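Ribose 5-phosphate isomerase, putative (Trypanosoma brucei brucei, PDB 6FXS) probably catalyses the interconversion of ribose 5-phosphate and ribulose 5-phosphate as an RpiB-type sugar-phosphate isomerase. Local coordinates at residues Y43-E46 with E52-Y55; L71-M76 with G85-G90; Y114-A119 with R141-T146; R120-A125 with D156-R161. All coordinates share one frame; numbering follows the deposited sequence.

How the interactions relate
Interactions 1 and 3 lie on one side of the parallel sheet and are joined by the salt bridge from E46 OE1 to R141 NH2, 2.8 Å. Interaction 2 brings a helix to the other side, but its strand residue I86 reaches back through CD1 to V44 CG2 of interaction 1, 3.4 Å away. Interactions 3 and 4 share helix 113-121 and meet where A119 O and A125 N lie 2.9 Å apart. Interaction 4 is the outlying one, its centre about 25 Å from that of interaction 1 and about 21 Å from that of interaction 2. It holds the sulfate, which is also bonded by another subunit, as would suit a phosphate pocket between chains.

Interaction 1 (Y43-E46 with E52-Y55); sequences YVRE and EPVY
The C-terminal turn of helix 37-46 faces strand 51-55 with V44 paired to P53, CA atoms 6.5 Å apart, and R45 paired to E52, CA atoms 6.9 Å apart. The inner part of the contact is apolar: V44 CG1 and P53 CB lie 4.2 Å apart, the two side chains passing alongside in opposite directions. V44 presents this methyl because CG1 stands anti to its backbone N (chi1 172°), on the side of the strand. Farther out, the R45 chain crosses the proline ring at about a right angle, and its NE comes 3.9 Å from P53 CD, which covers one face of the guanidinium. The same group uses its edge for charge: R45 NH2 meets E52 OE1 at 3.2 Å in a salt bridge. Guanidinium and carboxylate planes are 67° apart, so the acid does not lie flat against the arginine and the pair is not a coplanar two-point bridge. Bends at chi3 of R45 and chi2 of E52 bring the two ends together. Both are exposed and touch a crystal neighbour, so lattice forces may influence this outer part. The contact closes the beta-alpha-beta unit of strand 23-29, helix 37-46 and strand 51-55: V44 also packs on V25 and on I144 and L148 of helix 137-149, P53 touches I27, and E52 and V54 hydrogen-bond to strand 23-29.

Interaction 2 (L71-M76 with G85-G90); sequences LNVARM and GILVCG
The shortest polar bond here, R75 N to L71 O at 2.8 Å, belongs to the helix that carries V73 to G85 and L87; no hydrogen bond crosses the contact. Helix 71-76 and strand 85-89 run nearly antiparallel, their axes at 171° and 8.4 Å apart at closest approach. This is a helix packed on a strand of the parallel sheet, as in alpha/beta folds, with helix 66-78 leading into strand 84-89. Within that spacing one valine does almost all the touching. V73 points toward the strand and divides its branches between two partners. CG1 rests 3.7 Å from G85 CA, against bare backbone, and its neighbour CG2 lies 3.7 Å from L87 CD2. The same L87 methyl also sits 3.7 Å from V73 CB, so CD2 nestles against the root of the valine as well as its branch. V73 CG1 stands anti to its backbone N (chi1 170°), which turns it to the glycine. Valine and leucine slide past each other in opposite directions. G85 has no side chain, in keeping with the close approach of 6.1 Å between the CA atoms of V73 and G85. Around the pair, V73 also touches A26 and I56, while L87 leans on M95 and A99 of helix 93-100. G85 keeps its backbone bonded to N126 and V128. With all four touching residues buried, the contact depends on shape and exclusion of water; the backbone bonds seen here run within the helix or to neighbouring strands, and none joins helix to strand.

Interaction 3 (Y114-A119 with R141-T146); sequences YTAVMA and REIIMT
This is a close, nearly parallel helix-helix contact on one face of the parallel beta-sheet of this alpha/beta fold, between helices 113-121 and 137-149, which follow one another in the chain with strand 127-131 between them. The segment axes cross at -18° and approach to 8.7 Å, and the CA atoms of A116 and I143 are only 5.6 Å apart. A small residue makes this spacing possible: A116 points toward the partner helix, and its CB fits between I143 CG2, 4.0 Å away, and T146 CG2, 3.9 Å away. The tightest meeting is between methyls, V117 CG2 and T146 CG2 at 3.5 Å, with the two side chains crossing at a slant. T146 shows the helix its methyl and keeps its hydroxyl for its own backbone. OG1 donates to E142 O at 2.6 Å, and this bond fixes the rotation about chi1 that leaves CG2 anti to the backbone N and facing A116 and V117. E142 O is gripped twice, by T146 OG1 and T146 N, which come from opposite faces of its carbonyl plane. No hydrogen bond passes from helix to helix. Beneath the pair, I143 rests on V128 and L130 of strand 127-131 and on C110, while I144, on another side of its helix, packs against I40, Y43 and V44 of helix 37-46; Y114, T115 and A119 touch neighbouring subunits.

Interaction 4 (R120-A125 with D156-R161); sequences RQHNDA and DRHTQR. With SO4 (sulfate ion), chain C.
H122 and H158 lay their imidazoles over one another in an offset stack, centroids 3.9 Å apart and planes at 25°. The tilt brings one edge closest: H158 NE2 lies 3.2 Å from H122 CD2, over the H122 face; the NE2 atoms of H122 and H158 are also close, but the geometry is too poor for a hydrogen bond. H158 is covered on both faces, by H122 on one and by R157 CG on the other. The R157 guanidinium itself turns a face to H158 NE2, so the histidine lies between ring and arginine. R157 can fold over in this way because its CG sits between backbone N and carbonyl carbon (chi1 85°), with an extended chain beyond. Its NE then donates at 2.8 Å to O4 of a sulfate, probably from the crystallisation liquor. R161 meets the same ion with its edge, NH1 to O2 at 2.8 Å and NH2 to O3 at 2.9 Å, both nearly straight, and the sulfur lies in the guanidinium plane. Within 120-125, R120 NH1 bonds D124 OD1 and A125 O, which ties the chain beyond H122. R161 NE is salt-bridged to an acidic side chain of a neighbouring subunit, and the sulfate is also hydrogen-bonded by residues of another chain. Two arginines gathered on one anion beside stacked histidines suggest a pocket for an oxyanion, consistent with the substrate-phosphate site of RpiB enzymes.

Interaction 1 (Y43-E46 with E52-Y55)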
loop_
_atom_site.group_PDB
_atom_site.type_symbol
_atom_site.label_atom_id
_atom_site.label_comp_id
_atom_site.label_asym_id
_atom_site.label_seq_id
_atom_site.Cartn_x
_atom_site.Cartn_y
_atom_site.Cartn_z
ATOM N N TYR B 43 -5.283 7.814 -19.011
ATOM C CA TYR B 43 -5.032 6.405 -18.653
ATOM C C TYR B 43 -6.110 5.489 -19.235
ATOM O O TYR B 43 -5.786 4.406 -19.691
ATOM C CB TYR B 43 -4.935 6.226 -17.142
ATOM C CG TYR B 43 -3.911 7.088 -16.438
ATOM C CD1 TYR B 43 -2.756 7.559 -17.057
ATOM C CD2 TYR B 43 -4.100 7.421 -15.129
ATOM C CE1 TYR B 43 -1.858 8.400 -16.399
ATOM C CE2 TYR B 43 -3.206 8.210 -14.435
ATOM C CZ TYR B 43 -2.081 8.688 -15.045
ATOM O OH TYR B 43 -1.276 9.457 -14.224
ATOM N N VAL B 44 -7.360 5.932 -19.266
ATOM C CA VAL B 44 -8.400 5.138 -19.881
ATOM C C VAL B 44 -8.137 4.853 -21.384
ATOM O O VAL B 44 -8.339 3.752 -21.823
ATOM C CB VAL B 44 -9.798 5.805 -19.745
ATOM C CG1 VAL B 44 -10.818 5.025 -20.581
ATOM C CG2 VAL B 44 -10.239 5.898 -18.271
ATOM N N ARG B 45 -7.676 5.866 -22.136
ATOM C CA ARG B 45 -7.416 5.719 -23.586
ATOM C C ARG B 45 -6.178 4.831 -23.752
ATOM O O ARG B 45 -6.121 4.003 -24.648
ATOM C CB ARG B 45 -7.171 7.102 -24.267
ATOM C CG ARG B 45 -8.343 8.047 -24.157
ATOM C CD ARG B 45 -8.254 9.215 -25.145
ATOM N NE ARG B 45 -9.572 9.302 -25.752
ATOM C CZ ARG B 45 -9.999 8.507 -26.747
ATOM N NH1 ARG B 45 -9.202 7.588 -27.318
ATOM N NH2 ARG B 45 -11.253 8.654 -27.199
ATOM N N GLU B 46 -5.211 4.937 -22.848
ATOM C CA GLU B 46 -4.099 3.971 -22.913
ATOM C C GLU B 46 -4.447 2.524 -22.630
ATOM O O GLU B 46 -3.718 1.636 -23.064
ATOM C CB GLU B 46 -3.036 4.366 -21.948
ATOM C CG GLU B 46 -2.316 5.624 -22.296
ATOM C CD GLU B 46 -1.135 5.734 -21.339
ATOM O OE1 GLU B 46 -0.069 5.088 -21.595
ATOM O OE2 GLU B 46 -1.296 6.390 -20.294
ATOM N N GLU B 52 -13.881 4.371 -24.403
ATOM C CA GLU B 52 -14.248 5.767 -24.623
ATOM C C GLU B 52 -14.555 6.430 -23.291
ATOM O O GLU B 52 -15.608 6.175 -22.677
ATOM C CB GLU B 52 -15.463 5.887 -25.567
ATOM C CG GLU B 52 -15.846 7.331 -25.990
ATOM C CD GLU B 52 -14.780 8.110 -26.820
ATOM O OE1 GLU B 52 -14.154 7.475 -27.713
ATOM O OE2 GLU B 52 -14.565 9.371 -26.608
ATOM N N PRO B 53 -13.657 7.314 -22.827
ATOM C CA PRO B 53 -13.938 8.005 -21.582
ATOM C C PRO B 53 -15.037 9.015 -21.700
ATOM O O PRO B 53 -15.019 9.811 -22.640
ATOM C CB PRO B 53 -12.610 8.717 -21.278
ATOM C CG PRO B 53 -11.924 8.887 -22.599
ATOM C CD PRO B 53 -12.409 7.780 -23.468
ATOM N N VAL B 54 -15.942 9.050 -20.727
ATOM C CA VAL B 54 -16.930 10.079 -20.636
ATOM C C VAL B 54 -16.800 10.741 -19.261
ATOM O O VAL B 54 -17.386 10.251 -18.241
ATOM C CB VAL B 54 -18.356 9.467 -20.804
ATOM C CG1 VAL B 54 -19.394 10.537 -20.867
ATOM C CG2 VAL B 54 -18.452 8.497 -21.992
ATOM N N TYR B 55 -16.043 11.831 -19.188
ATOM C CA TYR B 55 -15.868 12.571 -17.915
ATOM C C TYR B 55 -17.086 13.431 -17.605
ATOM O O TYR B 55 -17.372 14.332 -18.384
ATOM C CB TYR B 55 -14.622 13.464 -17.962
ATOM C CG TYR B 55 -14.365 14.197 -16.642
ATOM C CD1 TYR B 55 -14.107 13.461 -15.463
ATOM C CD2 TYR B 55 -14.307 15.608 -16.572
ATOM C CE1 TYR B 55 -13.879 14.086 -14.254
ATOM C CE2 TYR B 55 -14.088 16.249 -15.375
ATOM C CZ TYR B 55 -13.842 15.475 -14.200
ATOM O OH TYR B 55 -13.640 16.054 -12.968
#

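Interaction 2 (L71-M76 with G85-G90)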
loop_
_atom_site.group_PDB
_atom_site.type_symbol
_atom_site.label_atom_id
_atom_site.label_comp_id
_atom_site.label_asym_id
_atom_site.label_seq_id
_atom_site.Cartn_x
_atom_site.Cartn_y
_atom_site.Cartn_z
ATOM N N LEU B 71 -23.037 8.933 -7.504
ATOM C CA LEU B 71 -24.340 8.414 -7.822
ATOM C C LEU B 71 -24.683 8.614 -9.305
ATOM O O LEU B 71 -25.356 7.791 -9.907
ATOM C CB LEU B 71 -25.357 9.106 -6.981
ATOM C CG LEU B 71 -25.284 8.720 -5.502
ATOM C CD1 LEU B 71 -26.011 9.740 -4.654
ATOM C CD2 LEU B 71 -25.831 7.279 -5.305
ATOM N N ASN B 72 -24.185 9.689 -9.855
ATOM C CA ASN B 72 -24.310 9.986 -11.272
ATOM C C ASN B 72 -23.617 8.922 -12.180
ATOM O O ASN B 72 -24.250 8.368 -13.093
ATOM C CB ASN B 72 -23.647 11.317 -11.486
ATOM C CG ASN B 72 -24.099 11.994 -12.728
ATOM O OD1 ASN B 72 -24.836 12.964 -12.624
ATOM N ND2 ASN B 72 -23.667 11.519 -13.904
ATOM N N VAL B 73 -22.330 8.661 -11.921
ATOM C CA VAL B 73 -21.585 7.574 -12.607
ATOM C C VAL B 73 -22.246 6.245 -12.346
ATOM O O VAL B 73 -22.469 5.458 -13.264
ATOM C CB VAL B 73 -20.101 7.541 -12.210
ATOM C CG1 VAL B 73 -19.411 6.292 -12.729
ATOM C CG2 VAL B 73 -19.389 8.758 -12.785
ATOM N N ALA B 74 -22.606 6.004 -11.084
ATOM C CA ALA B 74 -23.144 4.681 -10.728
ATOM C C ALA B 74 -24.458 4.437 -11.452
ATOM O O ALA B 74 -24.699 3.359 -11.977
ATOM C CB ALA B 74 -23.344 4.554 -9.227
ATOM N N ARG B 75 -25.312 5.442 -11.433
ATOM C CA ARG B 75 -26.635 5.301 -12.108
ATOM C C ARG B 75 -26.485 5.055 -13.596
ATOM O O ARG B 75 -27.206 4.235 -14.148
ATOM C CB ARG B 75 -27.536 6.516 -11.822
ATOM C CG ARG B 75 -28.057 6.377 -10.423
ATOM C CD ARG B 75 -28.792 7.589 -9.946
ATOM N NE ARG B 75 -29.249 7.326 -8.562
ATOM C CZ ARG B 75 -29.335 8.258 -7.616
ATOM N NH1 ARG B 75 -28.977 9.518 -7.872
ATOM N NH2 ARG B 75 -29.783 7.945 -6.407
ATOM N N MET B 76 -25.499 5.697 -14.193
ATOM C CA MET B 76 -25.204 5.511 -15.620
ATOM C C MET B 76 -24.822 4.080 -15.950
ATOM O O MET B 76 -25.269 3.475 -16.952
ATOM C CB MET B 76 -24.069 6.413 -16.072
ATOM C CG MET B 76 -24.419 7.878 -16.213
ATOM S SD MET B 76 -23.005 8.953 -16.691
ATOM C CE MET B 76 -22.755 8.376 -18.370
ATOM N N GLY B 85 -17.488 2.378 -14.663
ATOM C CA GLY B 85 -17.208 3.626 -13.989
ATOM C C GLY B 85 -15.890 3.814 -13.318
ATOM O O GLY B 85 -15.238 2.800 -12.850
ATOM N N ILE B 86 -15.417 5.052 -13.240
ATOM C CA ILE B 86 -14.190 5.374 -12.482
ATOM C C ILE B 86 -14.554 6.567 -11.614
ATOM O O ILE B 86 -15.108 7.579 -12.125
ATOM C CB ILE B 86 -12.984 5.691 -13.399
ATOM C CG1 ILE B 86 -12.599 4.464 -14.230
ATOM C CG2 ILE B 86 -11.800 6.172 -12.598
ATOM C CD1 ILE B 86 -11.681 4.710 -15.389
ATOM N N LEU B 87 -14.311 6.460 -10.306
ATOM C CA LEU B 87 -14.565 7.549 -9.354
ATOM C C LEU B 87 -13.280 7.860 -8.601
ATOM O O LEU B 87 -12.603 6.933 -8.073
ATOM C CB LEU B 87 -15.707 7.211 -8.422
ATOM C CG LEU B 87 -17.060 6.964 -9.121
ATOM C CD1 LEU B 87 -18.022 6.440 -8.095
ATOM C CD2 LEU B 87 -17.560 8.339 -9.642
ATOM N N VAL B 88 -12.948 9.159 -8.565
ATOM C CA VAL B 88 -11.775 9.676 -7.908
ATOM C C VAL B 88 -12.123 10.732 -6.848
ATOM O O VAL B 88 -12.656 11.807 -7.185
ATOM C CB VAL B 88 -10.799 10.331 -8.879
ATOM C CG1 VAL B 88 -9.518 10.681 -8.126
ATOM C CG2 VAL B 88 -10.439 9.405 -10.010
ATOM N N CYS B 89 -11.797 10.454 -5.586
ATOM C CA CYS B 89 -11.889 11.451 -4.493
ATOM C C CYS B 89 -10.544 11.351 -3.763
ATOM O O CYS B 89 -9.550 10.829 -4.296
ATOM C CB CYS B 89 -13.138 11.224 -3.591
ATOM S SG CYS B 89 -13.304 9.789 -2.357
ATOM N N GLY B 90 -10.484 11.889 -2.571
ATOM C CA GLY B 90 -9.263 11.925 -1.819
ATOM C C GLY B 90 -8.715 10.512 -1.551
ATOM O O GLY B 90 -7.566 10.253 -1.858
#

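Interaction 3 (Y114-A119 with R141-T146)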
loop_
_atom_site.group_PDB
_atom_site.type_symbol
_atom_site.label_atom_id
_atom_site.label_comp_id
_atom_site.label_asym_id
_atom_site.label_seq_id
_atom_site.Cartn_x
_atom_site.Cartn_y
_atom_site.Cartn_z
ATOM N N TYR B 114 -2.956 -5.966 -7.596
ATOM C CA TYR B 114 -3.620 -7.129 -7.084
ATOM C C TYR B 114 -5.057 -6.824 -6.879
ATOM O O TYR B 114 -5.909 -7.614 -7.341
ATOM C CB TYR B 114 -2.947 -7.697 -5.807
ATOM C CG TYR B 114 -3.683 -8.899 -5.290
ATOM C CD1 TYR B 114 -3.407 -10.208 -5.746
ATOM C CD2 TYR B 114 -4.635 -8.736 -4.274
ATOM C CE1 TYR B 114 -4.147 -11.330 -5.230
ATOM C CE2 TYR B 114 -5.313 -9.800 -3.769
ATOM C CZ TYR B 114 -5.057 -11.094 -4.241
ATOM O OH TYR B 114 -5.806 -12.095 -3.645
ATOM N N THR B 115 -5.365 -5.715 -6.195
ATOM C CA THR B 115 -6.734 -5.445 -5.892
ATOM C C THR B 115 -7.520 -5.132 -7.182
ATOM O O THR B 115 -8.695 -5.527 -7.341
ATOM C CB THR B 115 -6.911 -4.303 -4.866
ATOM O OG1 THR B 115 -6.117 -3.156 -5.237
ATOM C CG2 THR B 115 -6.535 -4.821 -3.505
ATOM N N ALA B 116 -6.860 -4.474 -8.121
ATOM C CA ALA B 116 -7.497 -4.226 -9.394
ATOM C C ALA B 116 -7.858 -5.486 -10.170
ATOM O O ALA B 116 -8.944 -5.577 -10.698
ATOM C CB ALA B 116 -6.602 -3.332 -10.269
ATOM N N VAL B 117 -6.960 -6.477 -10.185
ATOM C CA VAL B 117 -7.211 -7.814 -10.754
ATOM C C VAL B 117 -8.384 -8.498 -10.061
ATOM O O VAL B 117 -9.330 -8.971 -10.725
ATOM C CB VAL B 117 -5.944 -8.701 -10.723
ATOM C CG1 VAL B 117 -6.221 -10.106 -11.179
ATOM C CG2 VAL B 117 -4.863 -8.167 -11.656
ATOM N N MET B 118 -8.302 -8.587 -8.738
ATOM C CA MET B 118 -9.284 -9.377 -8.014
ATOM C C MET B 118 -10.696 -8.729 -8.021
ATOM O O MET B 118 -11.686 -9.447 -8.002
ATOM C CB MET B 118 -8.846 -9.664 -6.597
ATOM C CG MET B 118 -7.499 -10.491 -6.501
ATOM S SD MET B 118 -7.397 -11.913 -7.653
ATOM C CE MET B 118 -8.528 -12.905 -6.722
ATOM N N ALA B 119 -10.750 -7.394 -8.040
ATOM C CA ALA B 119 -12.049 -6.702 -8.111
ATOM C C ALA B 119 -12.792 -7.177 -9.360
ATOM O O ALA B 119 -14.016 -7.331 -9.365
ATOM C CB ALA B 119 -11.858 -5.211 -8.224
ATOM N N ARG B 141 -2.624 4.810 -12.808
ATOM C CA ARG B 141 -2.608 4.373 -14.190
ATOM C C ARG B 141 -2.621 2.853 -14.279
ATOM O O ARG B 141 -3.384 2.259 -15.077
ATOM C CB ARG B 141 -1.359 4.927 -14.902
ATOM C CG ARG B 141 -1.120 4.316 -16.296
ATOM C CD ARG B 141 0.030 5.081 -16.951
ATOM N NE ARG B 141 0.263 4.628 -18.288
ATOM C CZ ARG B 141 0.877 3.507 -18.624
ATOM N NH1 ARG B 141 1.293 2.631 -17.729
ATOM N NH2 ARG B 141 1.035 3.237 -19.887
ATOM N N GLU B 142 -1.737 2.207 -13.500
ATOM C CA GLU B 142 -1.728 0.712 -13.507
ATOM C C GLU B 142 -3.073 0.140 -13.160
ATOM O O GLU B 142 -3.556 -0.821 -13.801
ATOM C CB GLU B 142 -0.631 0.168 -12.548
ATOM C CG GLU B 142 -0.448 -1.330 -12.513
ATOM C CD GLU B 142 0.482 -1.710 -11.386
ATOM O OE1 GLU B 142 0.370 -1.307 -10.208
ATOM O OE2 GLU B 142 1.395 -2.345 -11.683
ATOM N N ILE B 143 -3.675 0.673 -12.118
ATOM C CA ILE B 143 -4.947 0.171 -11.636
ATOM C C ILE B 143 -6.022 0.320 -12.754
ATOM O O ILE B 143 -6.780 -0.604 -13.015
ATOM C CB ILE B 143 -5.444 0.928 -10.344
ATOM C CG1 ILE B 143 -4.579 0.582 -9.079
ATOM C CG2 ILE B 143 -6.932 0.675 -10.083
ATOM C CD1 ILE B 143 -4.629 1.659 -7.979
ATOM N N ILE B 144 -6.115 1.504 -13.353
ATOM C CA ILE B 144 -7.132 1.779 -14.373
ATOM C C ILE B 144 -6.980 0.847 -15.583
ATOM O O ILE B 144 -7.934 0.169 -16.021
ATOM C CB ILE B 144 -7.121 3.289 -14.747
ATOM C CG1 ILE B 144 -7.805 4.072 -13.638
ATOM C CG2 ILE B 144 -7.811 3.523 -16.095
ATOM C CD1 ILE B 144 -7.412 5.528 -13.599
ATOM N N MET B 145 -5.759 0.712 -16.027
ATOM C CA MET B 145 -5.492 -0.167 -17.180
ATOM C C MET B 145 -5.852 -1.602 -16.851
ATOM O O MET B 145 -6.445 -2.330 -17.700
ATOM C CB MET B 145 -4.047 -0.035 -17.689
ATOM C CG MET B 145 -3.794 1.387 -18.243
ATOM S SD MET B 145 -2.119 1.683 -18.836
ATOM C CE MET B 145 -2.027 0.566 -20.254
ATOM N N THR B 146 -5.476 -2.019 -15.632
ATOM C CA THR B 146 -5.696 -3.396 -15.207
ATOM C C THR B 146 -7.217 -3.609 -15.048
ATOM O O THR B 146 -7.775 -4.617 -15.460
ATOM C CB THR B 146 -4.937 -3.684 -13.867
ATOM O OG1 THR B 146 -3.565 -3.454 -14.096
ATOM C CG2 THR B 146 -5.106 -5.100 -13.401
#

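Interaction 4 (R120-A125 with D156-R161)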
loop_
_atom_site.group_PDB
_atom_site.type_symbol
_atom_site.label_atom_id
_atom_site.label_comp_id
_atom_site.label_asym_id
_atom_site.label_seq_id
_atom_site.Cartn_x
_atom_site.Cartn_y
_atom_site.Cartn_z
ATOM N N ARG B 120 -12.040 -7.338 -10.429
ATOM C CA ARG B 120 -12.623 -7.832 -11.698
ATOM C C ARG B 120 -12.873 -9.346 -11.728
ATOM O O ARG B 120 -13.967 -9.835 -12.072
ATOM C CB ARG B 120 -11.695 -7.421 -12.834
ATOM C CG ARG B 120 -11.676 -5.887 -13.094
ATOM C CD ARG B 120 -12.931 -5.260 -13.612
ATOM N NE ARG B 120 -13.342 -5.949 -14.805
ATOM C CZ ARG B 120 -14.440 -6.604 -15.021
ATOM N NH1 ARG B 120 -15.505 -6.540 -14.208
ATOM N NH2 ARG B 120 -14.482 -7.330 -16.151
ATOM N N GLN B 121 -11.822 -10.071 -11.420
ATOM C CA GLN B 121 -11.845 -11.542 -11.516
ATOM C C GLN B 121 -12.844 -12.199 -10.592
ATOM O O GLN B 121 -13.561 -13.130 -10.987
ATOM C CB GLN B 121 -10.453 -12.100 -11.210
ATOM C CG GLN B 121 -9.458 -11.975 -12.332
ATOM C CD GLN B 121 -9.526 -13.203 -13.235
ATOM O OE1 GLN B 121 -10.009 -13.171 -14.433
ATOM N NE2 GLN B 121 -9.106 -14.322 -12.662
ATOM N N HIS B 122 -12.940 -11.706 -9.365
ATOM C CA HIS B 122 -13.882 -12.233 -8.381
ATOM C C HIS B 122 -15.168 -11.448 -8.213
ATOM O O HIS B 122 -16.234 -12.072 -7.967
ATOM C CB HIS B 122 -13.203 -12.366 -6.979
ATOM C CG HIS B 122 -12.251 -13.517 -6.891
ATOM N ND1 HIS B 122 -11.638 -13.914 -5.709
ATOM C CD2 HIS B 122 -11.856 -14.408 -7.841
ATOM C CE1 HIS B 122 -10.861 -14.960 -5.954
ATOM N NE2 HIS B 122 -10.978 -15.293 -7.239
ATOM N N ASN B 123 -15.089 -10.142 -8.167
ATOM C CA ASN B 123 -16.286 -9.327 -7.830
ATOM C C ASN B 123 -17.006 -8.796 -9.099
ATOM O O ASN B 123 -18.060 -8.133 -8.965
ATOM C CB ASN B 123 -15.914 -8.184 -6.868
ATOM C CG ASN B 123 -15.125 -8.694 -5.646
ATOM O OD1 ASN B 123 -13.913 -8.491 -5.542
ATOM N ND2 ASN B 123 -15.805 -9.401 -4.778
ATOM N N ASP B 124 -16.431 -9.075 -10.290
ATOM C CA ASP B 124 -16.896 -8.487 -11.567
ATOM C C ASP B 124 -17.250 -7.010 -11.369
ATOM O O ASP B 124 -18.338 -6.563 -11.709
ATOM C CB ASP B 124 -18.112 -9.225 -12.052
ATOM C CG ASP B 124 -18.462 -8.942 -13.542
ATOM O OD1 ASP B 124 -17.663 -8.449 -14.338
ATOM O OD2 ASP B 124 -19.574 -9.300 -13.881
ATOM N N ALA B 125 -16.371 -6.311 -10.716
ATOM C CA ALA B 125 -16.624 -4.949 -10.331
ATOM C C ALA B 125 -16.852 -4.106 -11.650
ATOM O O ALA B 125 -16.106 -4.251 -12.635
ATOM C CB ALA B 125 -15.480 -4.387 -9.511
ATOM N N ASP B 156 -18.537 -20.180 -11.177
ATOM C CA ASP B 156 -19.863 -20.218 -10.591
ATOM C C ASP B 156 -19.904 -19.877 -9.063
ATOM O O ASP B 156 -20.875 -19.276 -8.577
ATOM C CB ASP B 156 -20.602 -21.568 -10.748
ATOM C CG ASP B 156 -22.135 -21.393 -10.404
ATOM O OD1 ASP B 156 -22.768 -20.503 -11.016
ATOM O OD2 ASP B 156 -22.648 -22.024 -9.466
ATOM N N ARG B 157 -18.877 -20.226 -8.342
ATOM C CA ARG B 157 -18.878 -19.888 -6.930
ATOM C C ARG B 157 -18.834 -18.343 -6.681
ATOM O O ARG B 157 -19.524 -17.869 -5.824
ATOM C CB ARG B 157 -17.853 -20.675 -6.223
ATOM C CG ARG B 157 -16.561 -20.066 -6.291
ATOM C CD ARG B 157 -15.565 -21.031 -5.680
ATOM N NE ARG B 157 -14.243 -20.549 -6.062
ATOM C CZ ARG B 157 -13.738 -20.601 -7.288
ATOM N NH1 ARG B 157 -14.430 -21.158 -8.321
ATOM N NH2 ARG B 157 -12.515 -20.095 -7.474
ATOM N N HIS B 158 -18.179 -17.589 -7.544
ATOM C CA HIS B 158 -18.251 -16.097 -7.449
ATOM C C HIS B 158 -19.590 -15.626 -7.946
ATOM O O HIS B 158 -20.221 -14.744 -7.333
ATOM C CB HIS B 158 -17.108 -15.412 -8.211
ATOM C CG HIS B 158 -15.777 -15.902 -7.808
ATOM N ND1 HIS B 158 -15.374 -15.939 -6.486
ATOM C CD2 HIS B 158 -14.780 -16.490 -8.525
ATOM C CE1 HIS B 158 -14.201 -16.545 -6.398
ATOM N NE2 HIS B 158 -13.819 -16.894 -7.623
ATOM N N THR B 159 -20.087 -16.231 -9.029
ATOM C CA THR B 159 -21.414 -15.842 -9.496
ATOM C C THR B 159 -22.486 -15.981 -8.399
ATOM O O THR B 159 -23.307 -15.096 -8.248
ATOM C CB THR B 159 -21.803 -16.605 -10.771
ATOM O OG1 THR B 159 -20.829 -16.262 -11.765
ATOM C CG2 THR B 159 -23.216 -16.122 -11.266
ATOM N N GLN B 160 -22.517 -17.089 -7.682
ATOM C CA GLN B 160 -23.490 -17.277 -6.582
ATOM C C GLN B 160 -23.353 -16.212 -5.502
ATOM O O GLN B 160 -24.330 -15.759 -4.953
ATOM C CB GLN B 160 -23.338 -18.654 -5.960
ATOM C CG GLN B 160 -23.975 -19.713 -6.838
ATOM C CD GLN B 160 -23.931 -21.098 -6.232
ATOM O OE1 GLN B 160 -23.758 -22.063 -6.970
ATOM N NE2 GLN B 160 -24.095 -21.212 -4.907
ATOM N N ARG B 161 -22.118 -15.840 -5.196
ATOM C CA ARG B 161 -21.870 -14.732 -4.269
ATOM C C ARG B 161 -22.471 -13.443 -4.764
ATOM O O ARG B 161 -23.195 -12.742 -4.037
ATOM C CB ARG B 161 -20.356 -14.609 -3.983
ATOM C CG ARG B 161 -19.903 -15.753 -3.136
ATOM C CD ARG B 161 -18.444 -16.072 -3.181
ATOM N NE ARG B 161 -18.204 -17.412 -2.614
ATOM C CZ ARG B 161 -17.041 -18.054 -2.726
ATOM N NH1 ARG B 161 -16.045 -17.491 -3.363
ATOM N NH2 ARG B 161 -16.859 -19.248 -2.205
HETATM S S SO4 C . -13.029 -19.727 -3.064
HETATM O O1 SO4 C . -12.025 -19.203 -2.130
HETATM O O2 SO4 C . -13.446 -18.487 -3.733
HETATM O O3 SO4 C . -14.203 -20.447 -2.490
HETATM O O4 SO4 C . -12.480 -20.800 -3.964
#